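Local coordinates for protein decapping nuclease RAI1 (Scheffersomyces stipitis, PDB 5BTO) that hydrolyses NAD caps, m7G caps and 5' triphosphates from RNA ends with a divalent metal, and binds and stimulates the exoribonuclease RAT1, at residues L12-A18 against K338-V343; Y126-D130 against F364-R369. All coordinates share one frame; numbering follows the deposited sequence.

Interaction 1 (L12-A18 against K338-V343); sequences LSLQSRA and KWYGAV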
loop_
_atom_site.group_PDB
_atom_site.type_symbol
_atom_site.label_atom_id
_atom_site.label_comp_id
_atom_site.label_asym_id
_atom_site.label_seq_id
_atom_site.Cartn_x
_atom_site.Cartn_y
_atom_site.Cartn_z
ATOM N N LEU A 12 -0.491 6.522 -1.324
ATOM C CA LEU A 12 -0.471 5.477 -0.313
ATOM C C LEU A 12 -1.222 4.258 -0.843
ATOM O O LEU A 12 -2.354 4.383 -1.296
ATOM C CB LEU A 12 -1.140 5.977 0.985
ATOM C CG LEU A 12 -1.202 4.966 2.132
ATOM C CD1 LEU A 12 0.178 4.639 2.697
ATOM C CD2 LEU A 12 -2.126 5.466 3.258
ATOM N N SER A 13 -0.585 3.090 -0.800
ATOM C CA SER A 13 -1.234 1.845 -1.220
ATOM C C SER A 13 -2.474 1.566 -0.386
ATOM O O SER A 13 -2.431 1.673 0.835
ATOM C CB SER A 13 -0.312 0.648 -1.043
ATOM O OG SER A 13 -1.015 -0.546 -1.373
ATOM N N LEU A 14 -3.559 1.175 -1.044
ATOM C CA LEU A 14 -4.763 0.769 -0.315
ATOM C C LEU A 14 -4.494 -0.472 0.531
ATOM O O LEU A 14 -5.277 -0.804 1.429
ATOM C CB LEU A 14 -5.916 0.471 -1.281
ATOM C CG LEU A 14 -6.450 1.644 -2.100
ATOM C CD1 LEU A 14 -7.673 1.197 -2.883
ATOM C CD2 LEU A 14 -6.784 2.838 -1.211
ATOM N N GLN A 15 -3.407 -1.177 0.219
ATOM C CA GLN A 15 -3.026 -2.379 0.952
ATOM C C GLN A 15 -2.221 -2.081 2.219
ATOM O O GLN A 15 -1.858 -2.996 2.942
ATOM C CB GLN A 15 -2.224 -3.331 0.046
ATOM C CG GLN A 15 -2.997 -3.820 -1.152
ATOM C CD GLN A 15 -2.267 -4.920 -1.911
ATOM O OE1 GLN A 15 -1.041 -5.056 -1.820
ATOM N NE2 GLN A 15 -3.015 -5.710 -2.663
ATOM N N SER A 16 -1.933 -0.809 2.481
ATOM C CA SER A 16 -1.048 -0.469 3.600
ATOM C C SER A 16 -1.726 -0.822 4.925
ATOM O O SER A 16 -2.910 -0.558 5.102
ATOM C CB SER A 16 -0.664 1.010 3.573
ATOM O OG SER A 16 0.486 1.232 4.368
ATOM N N ARG A 17 -0.975 -1.418 5.848
ATOM C CA ARG A 17 -1.543 -1.844 7.130
ATOM C C ARG A 17 -0.553 -1.600 8.256
ATOM O O ARG A 17 0.603 -2.038 8.180
ATOM C CB ARG A 17 -1.895 -3.341 7.113
ATOM C CG ARG A 17 -2.950 -3.774 6.102
ATOM C CD ARG A 17 -4.348 -3.285 6.451
ATOM N NE ARG A 17 -5.359 -3.774 5.504
ATOM C CZ ARG A 17 -5.704 -3.139 4.385
ATOM N NH1 ARG A 17 -5.114 -1.986 4.050
ATOM N NH2 ARG A 17 -6.639 -3.653 3.594
ATOM N N ALA A 18 -1.001 -0.908 9.302
ATOM C CA ALA A 18 -0.189 -0.760 10.500
ATOM C C ALA A 18 -0.277 -2.021 11.353
ATOM O O ALA A 18 -1.219 -2.810 11.227
ATOM C CB ALA A 18 -0.636 0.462 11.298
ATOM N N LYS A 338 -6.351 -1.382 11.166
ATOM C CA LYS A 338 -4.958 -1.391 10.704
ATOM C C LYS A 338 -4.753 -0.449 9.512
ATOM O O LYS A 338 -3.715 0.220 9.413
ATOM C CB LYS A 338 -4.509 -2.816 10.352
ATOM C CG LYS A 338 -4.394 -3.759 11.547
ATOM C CD LYS A 338 -4.116 -5.176 11.075
ATOM C CE LYS A 338 -4.211 -6.178 12.207
ATOM N NZ LYS A 338 -4.086 -7.585 11.725
ATOM N N TRP A 339 -5.721 -0.401 8.595
ATOM C CA TRP A 339 -5.668 0.582 7.507
ATOM C C TRP A 339 -5.686 2.014 8.064
ATOM O O TRP A 339 -4.905 2.880 7.667
ATOM C CB TRP A 339 -6.832 0.366 6.528
ATOM C CG TRP A 339 -7.211 1.590 5.742
ATOM C CD1 TRP A 339 -8.313 2.383 5.932
ATOM C CD2 TRP A 339 -6.479 2.179 4.655
ATOM N NE1 TRP A 339 -8.322 3.413 5.021
ATOM C CE2 TRP A 339 -7.210 3.310 4.223
ATOM C CE3 TRP A 339 -5.289 1.847 3.994
ATOM C CZ2 TRP A 339 -6.788 4.122 3.172
ATOM C CZ3 TRP A 339 -4.867 2.649 2.941
ATOM C CH2 TRP A 339 -5.619 3.779 2.540
ATOM N N TYR A 340 -6.595 2.273 8.992
ATOM C CA TYR A 340 -6.709 3.609 9.539
ATOM C C TYR A 340 -5.399 4.022 10.218
ATOM O O TYR A 340 -4.933 5.156 10.063
ATOM C CB TYR A 340 -7.875 3.622 10.537
ATOM C CG TYR A 340 -8.089 4.932 11.243
ATOM C CD1 TYR A 340 -8.443 6.081 10.539
ATOM C CD2 TYR A 340 -7.979 5.012 12.625
ATOM C CE1 TYR A 340 -8.658 7.291 11.199
ATOM C CE2 TYR A 340 -8.191 6.203 13.288
ATOM C CZ TYR A 340 -8.525 7.333 12.571
ATOM O OH TYR A 340 -8.750 8.516 13.233
ATOM N N GLY A 341 -4.795 3.095 10.952
ATOM C CA GLY A 341 -3.528 3.372 11.606
ATOM C C GLY A 341 -2.455 3.693 10.575
ATOM O O GLY A 341 -1.611 4.566 10.791
ATOM N N ALA A 342 -2.491 2.999 9.445
ATOM C CA ALA A 342 -1.503 3.252 8.391
ATOM C C ALA A 342 -1.665 4.654 7.806
ATOM O O ALA A 342 -0.675 5.357 7.544
ATOM C CB ALA A 342 -1.607 2.178 7.264
ATOM N N VAL A 343 -2.912 5.049 7.568
ATOM C CA VAL A 343 -3.199 6.351 6.997
ATOM C C VAL A 343 -2.726 7.469 7.927
ATOM O O VAL A 343 -2.046 8.404 7.493
ATOM C CB VAL A 343 -4.709 6.547 6.762
ATOM C CG1 VAL A 343 -4.997 7.996 6.357
ATOM C CG2 VAL A 343 -5.215 5.560 5.726
#

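Interaction 2 (Y126-D130 against F364-R369); sequences YNLND and FDPSTR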
loop_
_atom_site.group_PDB
_atom_site.type_symbol
_atom_site.label_atom_id
_atom_site.label_comp_id
_atom_site.label_asym_id
_atom_site.label_seq_id
_atom_site.Cartn_x
_atom_site.Cartn_y
_atom_site.Cartn_z
ATOM N N TYR A 126 -14.023 -0.873 2.844
ATOM C CA TYR A 126 -15.267 -1.594 2.554
ATOM C C TYR A 126 -16.300 -0.672 1.917
ATOM O O TYR A 126 -17.481 -1.016 1.787
ATOM C CB TYR A 126 -15.790 -2.302 3.815
ATOM C CG TYR A 126 -14.725 -3.228 4.357
ATOM C CD1 TYR A 126 -14.276 -4.316 3.600
ATOM C CD2 TYR A 126 -14.108 -2.985 5.579
ATOM C CE1 TYR A 126 -13.273 -5.150 4.069
ATOM C CE2 TYR A 126 -13.106 -3.821 6.050
ATOM C CZ TYR A 126 -12.694 -4.899 5.289
ATOM O OH TYR A 126 -11.695 -5.727 5.753
ATOM N N ASN A 127 -15.821 0.485 1.476
ATOM C CA ASN A 127 -16.650 1.484 0.815
ATOM C C ASN A 127 -15.896 2.124 -0.342
ATOM O O ASN A 127 -15.741 3.347 -0.405
ATOM C CB ASN A 127 -17.098 2.538 1.825
ATOM C CG ASN A 127 -18.122 1.990 2.790
ATOM O OD1 ASN A 127 -19.295 1.874 2.445
ATOM N ND2 ASN A 127 -17.681 1.599 3.981
ATOM N N LEU A 128 -15.439 1.288 -1.266
ATOM C CA LEU A 128 -14.492 1.746 -2.283
ATOM C C LEU A 128 -15.115 2.611 -3.377
ATOM O O LEU A 128 -14.409 3.122 -4.246
ATOM C CB LEU A 128 -13.733 0.565 -2.899
ATOM C CG LEU A 128 -12.849 -0.214 -1.919
ATOM C CD1 LEU A 128 -12.421 -1.551 -2.507
ATOM C CD2 LEU A 128 -11.643 0.617 -1.516
ATOM N N ASN A 129 -16.431 2.780 -3.344
ATOM C CA ASN A 129 -17.094 3.634 -4.321
ATOM C C ASN A 129 -17.330 5.049 -3.808
ATOM O O ASN A 129 -17.810 5.900 -4.553
ATOM C CB ASN A 129 -18.421 3.016 -4.762
ATOM C CG ASN A 129 -18.234 1.673 -5.427
ATOM O OD1 ASN A 129 -17.324 1.489 -6.240
ATOM N ND2 ASN A 129 -19.082 0.715 -5.071
ATOM N N ASP A 130 -16.994 5.295 -2.541
ATOM C CA ASP A 130 -17.234 6.598 -1.924
ATOM C C ASP A 130 -15.973 7.454 -1.963
ATOM O O ASP A 130 -14.935 7.052 -1.441
ATOM C CB ASP A 130 -17.687 6.448 -0.463
ATOM C CG ASP A 130 -19.022 5.730 -0.324
ATOM O OD1 ASP A 130 -19.793 5.673 -1.310
ATOM O OD2 ASP A 130 -19.309 5.234 0.790
ATOM N N PHE A 364 -9.205 10.285 -1.857
ATOM C CA PHE A 364 -9.429 8.960 -2.403
ATOM C C PHE A 364 -10.346 9.072 -3.605
ATOM O O PHE A 364 -11.453 9.607 -3.507
ATOM C CB PHE A 364 -10.034 8.000 -1.374
ATOM C CG PHE A 364 -10.447 6.680 -1.974
ATOM C CD1 PHE A 364 -9.492 5.766 -2.375
ATOM C CD2 PHE A 364 -11.786 6.359 -2.141
ATOM C CE1 PHE A 364 -9.863 4.552 -2.947
ATOM C CE2 PHE A 364 -12.163 5.153 -2.700
ATOM C CZ PHE A 364 -11.206 4.243 -3.101
ATOM N N ASP A 365 -9.856 8.580 -4.748
ATOM C CA ASP A 365 -10.587 8.623 -6.010
ATOM C C ASP A 365 -11.125 7.236 -6.359
ATOM O O ASP A 365 -10.362 6.333 -6.688
ATOM C CB ASP A 365 -9.658 9.119 -7.122
ATOM C CG ASP A 365 -10.302 9.073 -8.491
ATOM O OD1 ASP A 365 -11.545 9.115 -8.585
ATOM O OD2 ASP A 365 -9.558 9.002 -9.487
ATOM N N PRO A 366 -12.447 7.058 -6.274
ATOM C CA PRO A 366 -13.020 5.731 -6.517
ATOM C C PRO A 366 -12.791 5.213 -7.938
ATOM O O PRO A 366 -12.675 4.000 -8.131
ATOM C CB PRO A 366 -14.516 5.951 -6.285
ATOM C CG PRO A 366 -14.600 7.129 -5.393
ATOM C CD PRO A 366 -13.446 8.014 -5.767
ATOM N N SER A 367 -12.741 6.108 -8.919
ATOM C CA SER A 367 -12.628 5.672 -10.308
ATOM C C SER A 367 -11.291 4.986 -10.564
ATOM O O SER A 367 -11.215 4.034 -11.340
ATOM C CB SER A 367 -12.855 6.834 -11.283
ATOM O OG SER A 367 -11.780 7.761 -11.262
ATOM N N THR A 368 -10.241 5.467 -9.903
ATOM C CA THR A 368 -8.904 4.899 -10.070
ATOM C C THR A 368 -8.473 4.082 -8.858
ATOM O O THR A 368 -7.452 3.386 -8.890
ATOM C CB THR A 368 -7.860 5.996 -10.316
ATOM O OG1 THR A 368 -7.821 6.884 -9.192
ATOM C CG2 THR A 368 -8.211 6.785 -11.562
ATOM N N ARG A 369 -9.270 4.170 -7.798
ATOM C CA ARG A 369 -8.958 3.552 -6.516
ATOM C C ARG A 369 -7.555 3.903 -6.039
ATOM O O ARG A 369 -6.762 3.032 -5.682
ATOM C CB ARG A 369 -9.186 2.041 -6.557
ATOM C CG ARG A 369 -10.660 1.684 -6.568
ATOM C CD ARG A 369 -10.890 0.199 -6.381
ATOM N NE ARG A 369 -12.310 -0.133 -6.413
ATOM C CZ ARG A 369 -12.789 -1.344 -6.159
ATOM N NH1 ARG A 369 -11.954 -2.327 -5.848
ATOM N NH2 ARG A 369 -14.095 -1.572 -6.210
HETATM O O HOH W 1 -13.899 2.020 -6.739
#

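Interaction 1 (L12-A18 against K338-V343)
A type I beta turn, Ser13 to Ser16, follows edge strand 9-12 of the large mixed sheet in this PD-(D/E)XK nuclease fold and packs on the indole of Trp339 in helix 333-350. The turn presents carbonyls to the ring: Ser13 O lies at its edge, near its plane, 3.4 Å from Trp339 CZ3, and Ser16 O does the same beside CE3. Leu12 and Leu14 bring their CD2 methyls to the far end of the indole, Leu14 CD2 lying 4.0 Å from Trp339 CH2. The indole is directed to the turn with CG anti to the backbone N (chi1 156°). Val343 CG2 lies over one indole face, off toward the rim, and Phe371 packs edge-to-face.

Arg17 folds back on its own loop through a bend at chi2 (-70°). Its NH1 donates to Leu14 O at 2.9 Å and to Ser16 O at 2.8 Å, with both oxygens near the guanidinium plane. Trp339 CB lies over one guanidinium face, near NH1. Ser13 OG and Ser16 OG hydrogen-bond with Glu50 and Asp49 of the second subunit, so the turn also belongs to the dimer contact.

Past the turn, Ala18 CB rests 3.6 Å from Ala342 N. Lys338 O accepts from Ala342 N within the helix and, from the opposite face of its carbonyl plane, from Ala18 N at 2.9 Å in a nearly straight bond (172°).

Interaction 2 (Y126-D130 against F364-R369)
Leu128 O is met by a water and two side chains of segment 364-369. Water 1 donates to Leu128 O at 2.8 Å and to Pro366 O at 2.7 Å, and accepts from Arg369 NE at 2.7 Å. One water thus joins the type I turn Asn127-Asp130 to the connection between antiparallel strands 359-365 and 370-375. The Phe364 ring approaches edge-on. Its CE2 lies 3.4 Å from Leu128 O, while CD2 lies 3.3 Å from Asp130 O, a placement consistent with carbonyl oxygens meeting the weakly positive C-H rim. CG anti to the backbone N (chi1 172°) carries the ring to this place. Leu128 CD2 touches Phe364 CZ in apolar packing.

Pro366 packs its ring carbons against the turn carbonyls, CG lying 3.5 Å from Asn129 O. Arg369 extends from CG to NE and crosses Leu128 at about a right angle. Leu128 CD1 lies over one face of the guanidinium, toward its NH1 rim and 3.5 Å from Arg369 NH1, and the water sits at the edge of that group.

With an alanine at Phe364, Leu128 CD2 would probably lose its aromatic neighbour and a gap would open beside the two carbonyls. Direct contact here is by packing and aromatic C-H edges, and the bridging water supplies the conventional hydrogen bonds between the two chain segments at this surface.

The centres of interactions 1 and 2 are about 15 Å apart, on the same side of the chain's centre. Their segments alternate along the chain: 12-18, 126-130, 338-343, then 364-369. Helix 333-350 is followed by strand 359-365, and the large mixed sheet ties the two sites together through neighbouring strands 9-12, 370-375, 359-365 and 132-139. Leu14 joins them directly: its CD2 lies 3.9 Å from Phe364 CE1, and its CD1 packs near Leu128 CD2. Phe371 of strand 370-375 touches both Trp339 and Phe364. The N-terminal loop is thereby packed against later parts of the nuclease fold, with interaction 1 also meeting the second subunit.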